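Local coordinates for geranyltranstransferase (Enterococcus faecalis, PDB 3P8L), which probably makes farnesyl diphosphate by joining isopentenyl diphosphate to geranyl diphosphate, with magnesium as cofactor, at residues Phe28-Met42 and Ala120-Leu134. Sequence-based numbering, arbitrary orientation. Where two conformers were deposited one is given.
Sequences FIAEYTENERLKEAM and AGDGLLTGAFQLLSL
With chi1 at -171°, Phe28 swings its ring away from its own backbone N and lays it against helix 114-133, whose backbone sets Leu131 CB squarely over the ring centre. This CH-pi contact measures 3.9 Å from Leu131 CB to the Phe28 centroid; Leu131 chi1, 176°, carries CD1 to 3.8 Å from Phe28 CD2. Tyr32 CB lies over the opposite face, offset toward the rim, while Gln130 CG meets the edge in plane, 3.7 Å from Phe28 CZ. The extended Gln130 turns its amide 85° from the Phe28 plane; its NE2 is hydrogen-bonded to Gln156 of the second subunit. Phe28 CE2 lies over one face of the Tyr32 ring, toward its rim, and Tyr32 CE2 touches Leu134 CD1 at 3.7 Å. At the other end Met42 CG, anti to its carbonyl carbon, comes 3.7 Å from Ala120 CB. Met42 SD rests against the Gly123 backbone, 3.8 Å from Gly123 C. Between these ends Ile29 CD1 touches Leu124 CD2 at 3.9 Å. No hydrogen bond joins the segments. Phe28 and Ile29 of helix 13-31 and Leu38, Ala41 and Met42 of helix 36-47 thus pack on one core helix of the all-alpha isoprenoid synthase fold, at the dimer interface.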
# COMPACT_ATOMS: atom_id res chain seq x y z
N PHE A 28 -2.50 -14.03 8.34
CA PHE A 28 -2.46 -12.58 8.45
C PHE A 28 -3.77 -11.95 8.02
O PHE A 28 -4.26 -11.05 8.71
CB PHE A 28 -1.28 -11.93 7.68
CG PHE A 28 -1.14 -10.48 7.98
CD1 PHE A 28 -1.61 -9.52 7.08
CD2 PHE A 28 -0.61 -10.07 9.19
CE1 PHE A 28 -1.53 -8.18 7.38
CE2 PHE A 28 -0.52 -8.71 9.50
CZ PHE A 28 -0.98 -7.77 8.59
N ILE A 29 -4.35 -12.43 6.92
CA ILE A 29 -5.62 -11.88 6.43
C ILE A 29 -6.77 -12.22 7.38
O ILE A 29 -7.58 -11.36 7.71
CB ILE A 29 -5.92 -12.33 4.96
CG1 ILE A 29 -5.27 -11.37 3.97
CG2 ILE A 29 -7.41 -12.29 4.66
CD1 ILE A 29 -3.89 -11.74 3.55
N ALA A 30 -6.82 -13.46 7.87
CA ALA A 30 -7.88 -13.90 8.79
C ALA A 30 -7.83 -13.15 10.12
O ALA A 30 -8.86 -12.80 10.67
CB ALA A 30 -7.81 -15.41 9.01
N GLU A 31 -6.63 -12.88 10.61
CA GLU A 31 -6.48 -12.27 11.92
C GLU A 31 -6.53 -10.73 11.91
O GLU A 31 -6.98 -10.14 12.87
CB GLU A 31 -5.22 -12.78 12.61
CG GLU A 31 -5.29 -14.28 13.01
CD GLU A 31 -3.92 -14.95 13.20
OE1 GLU A 31 -2.93 -14.26 13.51
OE2 GLU A 31 -3.84 -16.19 13.04
N TYR A 32 -6.08 -10.07 10.84
CA TYR A 32 -5.98 -8.61 10.83
C TYR A 32 -6.99 -7.97 9.87
O TYR A 32 -6.73 -6.91 9.30
CB TYR A 32 -4.56 -8.15 10.48
CG TYR A 32 -3.52 -8.35 11.57
CD1 TYR A 32 -3.06 -9.63 11.92
CD2 TYR A 32 -2.98 -7.24 12.24
CE1 TYR A 32 -2.12 -9.80 12.92
CE2 TYR A 32 -2.04 -7.41 13.25
CZ TYR A 32 -1.61 -8.68 13.58
OH TYR A 32 -0.66 -8.83 14.56
N THR A 33 -8.12 -8.63 9.67
CA THR A 33 -9.20 -8.05 8.87
C THR A 33 -10.50 -8.02 9.68
O THR A 33 -10.98 -9.07 10.13
CB THR A 33 -9.45 -8.82 7.55
OG1 THR A 33 -8.21 -9.00 6.83
CG2 THR A 33 -10.42 -8.05 6.69
N GLU A 34 -11.05 -6.82 9.87
CA GLU A 34 -12.29 -6.65 10.64
C GLU A 34 -13.53 -7.13 9.87
O GLU A 34 -14.33 -7.90 10.40
CB GLU A 34 -12.48 -5.19 11.07
CG GLU A 34 -11.31 -4.64 11.89
CD GLU A 34 -10.97 -5.50 13.11
OE1 GLU A 34 -11.83 -5.64 14.01
OE2 GLU A 34 -9.83 -6.03 13.16
N ASN A 35 -13.65 -6.71 8.62
CA ASN A 35 -14.84 -7.00 7.83
C ASN A 35 -14.75 -8.40 7.21
O ASN A 35 -13.80 -8.70 6.48
CB ASN A 35 -15.03 -5.92 6.76
CG ASN A 35 -16.29 -6.11 5.93
OD1 ASN A 35 -16.31 -6.90 5.00
ND2 ASN A 35 -17.34 -5.36 6.25
N GLU A 36 -15.73 -9.25 7.52
CA GLU A 36 -15.75 -10.65 7.06
C GLU A 36 -15.81 -10.79 5.54
O GLU A 36 -15.15 -11.65 4.99
CB GLU A 36 -16.89 -11.46 7.71
CG GLU A 36 -16.77 -11.59 9.23
CD GLU A 36 -15.47 -12.27 9.68
OE1 GLU A 36 -14.92 -13.12 8.95
OE2 GLU A 36 -14.99 -11.96 10.79
N ARG A 37 -16.59 -9.95 4.87
CA ARG A 37 -16.71 -10.03 3.41
C ARG A 37 -15.41 -9.64 2.70
O ARG A 37 -15.01 -10.32 1.74
CB ARG A 37 -17.84 -9.14 2.90
CG ARG A 37 -17.85 -9.02 1.37
CD ARG A 37 -18.95 -8.11 0.89
NE ARG A 37 -19.09 -8.12 -0.56
CZ ARG A 37 -19.87 -8.99 -1.22
NH1 ARG A 37 -20.55 -9.90 -0.54
NH2 ARG A 37 -19.98 -8.95 -2.53
N LEU A 38 -14.79 -8.55 3.17
CA LEU A 38 -13.49 -8.12 2.67
C LEU A 38 -12.45 -9.23 2.84
O LEU A 38 -11.75 -9.58 1.89
CB LEU A 38 -13.03 -6.84 3.39
CG LEU A 38 -11.69 -6.31 2.87
CD1 LEU A 38 -11.83 -5.72 1.45
CD2 LEU A 38 -11.05 -5.31 3.86
N LYS A 39 -12.39 -9.79 4.05
CA LYS A 39 -11.57 -10.96 4.38
C LYS A 39 -11.77 -12.13 3.40
O LYS A 39 -10.81 -12.65 2.83
CB LYS A 39 -11.86 -11.40 5.81
CG LYS A 39 -11.08 -12.62 6.28
CD LYS A 39 -11.66 -13.20 7.58
CE LYS A 39 -11.51 -12.20 8.74
NZ LYS A 39 -12.03 -12.76 10.02
N GLU A 40 -13.02 -12.51 3.16
CA GLU A 40 -13.31 -13.63 2.24
C GLU A 40 -12.93 -13.35 0.80
O GLU A 40 -12.49 -14.25 0.08
CB GLU A 40 -14.80 -13.98 2.30
CG GLU A 40 -15.15 -14.84 3.48
CD GLU A 40 -16.65 -14.94 3.67
OE1 GLU A 40 -17.34 -15.13 2.65
OE2 GLU A 40 -17.13 -14.81 4.82
N ALA A 41 -13.07 -12.11 0.39
CA ALA A 41 -12.74 -11.75 -0.98
C ALA A 41 -11.22 -11.77 -1.20
O ALA A 41 -10.74 -12.27 -2.23
CB ALA A 41 -13.33 -10.40 -1.30
N MET A 42 -10.48 -11.30 -0.20
CA MET A 42 -9.01 -11.37 -0.25
C MET A 42 -8.55 -12.83 -0.22
O MET A 42 -7.70 -13.23 -1.01
CB MET A 42 -8.38 -10.54 0.89
CG MET A 42 -8.58 -9.02 0.71
SD MET A 42 -7.89 -7.82 1.91
CE MET A 42 -8.71 -8.43 3.36
N ALA A 120 -10.65 -5.17 -1.91
CA ALA A 120 -9.75 -6.32 -1.64
C ALA A 120 -8.31 -6.06 -2.10
O ALA A 120 -7.33 -6.38 -1.37
CB ALA A 120 -10.28 -7.61 -2.23
N GLY A 121 -8.17 -5.47 -3.29
CA GLY A 121 -6.85 -5.03 -3.77
C GLY A 121 -6.21 -3.99 -2.86
O GLY A 121 -5.02 -4.12 -2.46
N ASP A 122 -6.98 -2.97 -2.49
CA ASP A 122 -6.51 -1.93 -1.56
C ASP A 122 -6.08 -2.52 -0.21
O ASP A 122 -5.11 -2.06 0.36
CB ASP A 122 -7.59 -0.87 -1.31
CG ASP A 122 -7.90 -0.04 -2.54
OD1 ASP A 122 -7.17 -0.12 -3.55
OD2 ASP A 122 -8.89 0.72 -2.48
N GLY A 123 -6.82 -3.52 0.25
CA GLY A 123 -6.60 -4.16 1.52
C GLY A 123 -5.36 -5.05 1.48
O GLY A 123 -4.57 -5.08 2.43
N LEU A 124 -5.17 -5.74 0.36
CA LEU A 124 -4.00 -6.55 0.17
C LEU A 124 -2.73 -5.71 0.03
O LEU A 124 -1.70 -6.08 0.60
CB LEU A 124 -4.18 -7.53 -0.99
CG LEU A 124 -4.98 -8.80 -0.61
CD1 LEU A 124 -5.47 -9.44 -1.88
CD2 LEU A 124 -4.14 -9.80 0.21
N LEU A 125 -2.80 -4.63 -0.76
CA LEU A 125 -1.72 -3.64 -0.86
C LEU A 125 -1.31 -3.09 0.53
O LEU A 125 -0.13 -3.16 0.88
CB LEU A 125 -2.08 -2.48 -1.82
CG LEU A 125 -1.11 -1.29 -1.96
CD1 LEU A 125 0.32 -1.73 -2.21
CD2 LEU A 125 -1.53 -0.39 -3.13
N THR A 126 -2.27 -2.58 1.30
CA THR A 126 -1.98 -2.03 2.63
C THR A 126 -1.49 -3.14 3.57
O THR A 126 -0.56 -2.93 4.38
CB THR A 126 -3.23 -1.34 3.27
OG1 THR A 126 -3.82 -0.44 2.32
CG2 THR A 126 -2.84 -0.52 4.50
N GLY A 127 -2.09 -4.31 3.42
CA GLY A 127 -1.74 -5.50 4.20
C GLY A 127 -0.31 -5.95 4.01
O GLY A 127 0.34 -6.38 4.96
N ALA A 128 0.18 -5.89 2.78
CA ALA A 128 1.58 -6.24 2.50
C ALA A 128 2.55 -5.39 3.34
O ALA A 128 3.50 -5.92 3.94
CB ALA A 128 1.84 -6.06 1.05
N PHE A 129 2.30 -4.07 3.38
CA PHE A 129 3.08 -3.15 4.20
C PHE A 129 2.83 -3.39 5.67
O PHE A 129 3.77 -3.33 6.46
CB PHE A 129 2.89 -1.68 3.77
CG PHE A 129 3.57 -1.38 2.46
CD1 PHE A 129 4.95 -1.22 2.40
CD2 PHE A 129 2.85 -1.37 1.29
CE1 PHE A 129 5.58 -0.99 1.19
CE2 PHE A 129 3.48 -1.15 0.07
CZ PHE A 129 4.84 -0.96 0.02
N GLN A 130 1.59 -3.70 6.06
CA GLN A 130 1.35 -3.99 7.48
C GLN A 130 2.12 -5.22 7.98
O GLN A 130 2.81 -5.15 9.01
CB GLN A 130 -0.13 -4.13 7.81
CG GLN A 130 -0.38 -4.20 9.32
CD GLN A 130 -1.85 -4.18 9.71
OE1 GLN A 130 -2.74 -4.45 8.89
NE2 GLN A 130 -2.12 -3.87 10.96
N LEU A 131 2.01 -6.33 7.24
CA LEU A 131 2.75 -7.54 7.57
C LEU A 131 4.26 -7.29 7.70
O LEU A 131 4.85 -7.66 8.72
CB LEU A 131 2.45 -8.68 6.57
CG LEU A 131 3.29 -9.96 6.81
CD1 LEU A 131 3.03 -10.59 8.19
CD2 LEU A 131 3.07 -10.98 5.69
N LEU A 132 4.85 -6.66 6.70
CA LEU A 132 6.26 -6.30 6.72
C LEU A 132 6.67 -5.41 7.93
O LEU A 132 7.71 -5.66 8.56
CB LEU A 132 6.66 -5.66 5.39
CG LEU A 132 8.15 -5.57 5.01
CD1 LEU A 132 8.85 -6.94 5.13
CD2 LEU A 132 8.29 -5.05 3.58
N SER A 133 5.81 -4.45 8.27
CA SER A 133 5.99 -3.57 9.45
C SER A 133 5.94 -4.32 10.79
O SER A 133 6.61 -3.93 11.77
CB SER A 133 4.97 -2.43 9.43
OG SER A 133 3.72 -2.84 9.96
N LEU A 134 5.14 -5.39 10.82
CA LEU A 134 5.00 -6.24 12.00
C LEU A 134 5.88 -7.51 11.98
O LEU A 134 5.75 -8.35 12.86
CB LEU A 134 3.53 -6.64 12.17
CG LEU A 134 2.57 -5.52 12.57
CD1 LEU A 134 1.15 -5.93 12.27
CD2 LEU A 134 2.74 -5.12 14.06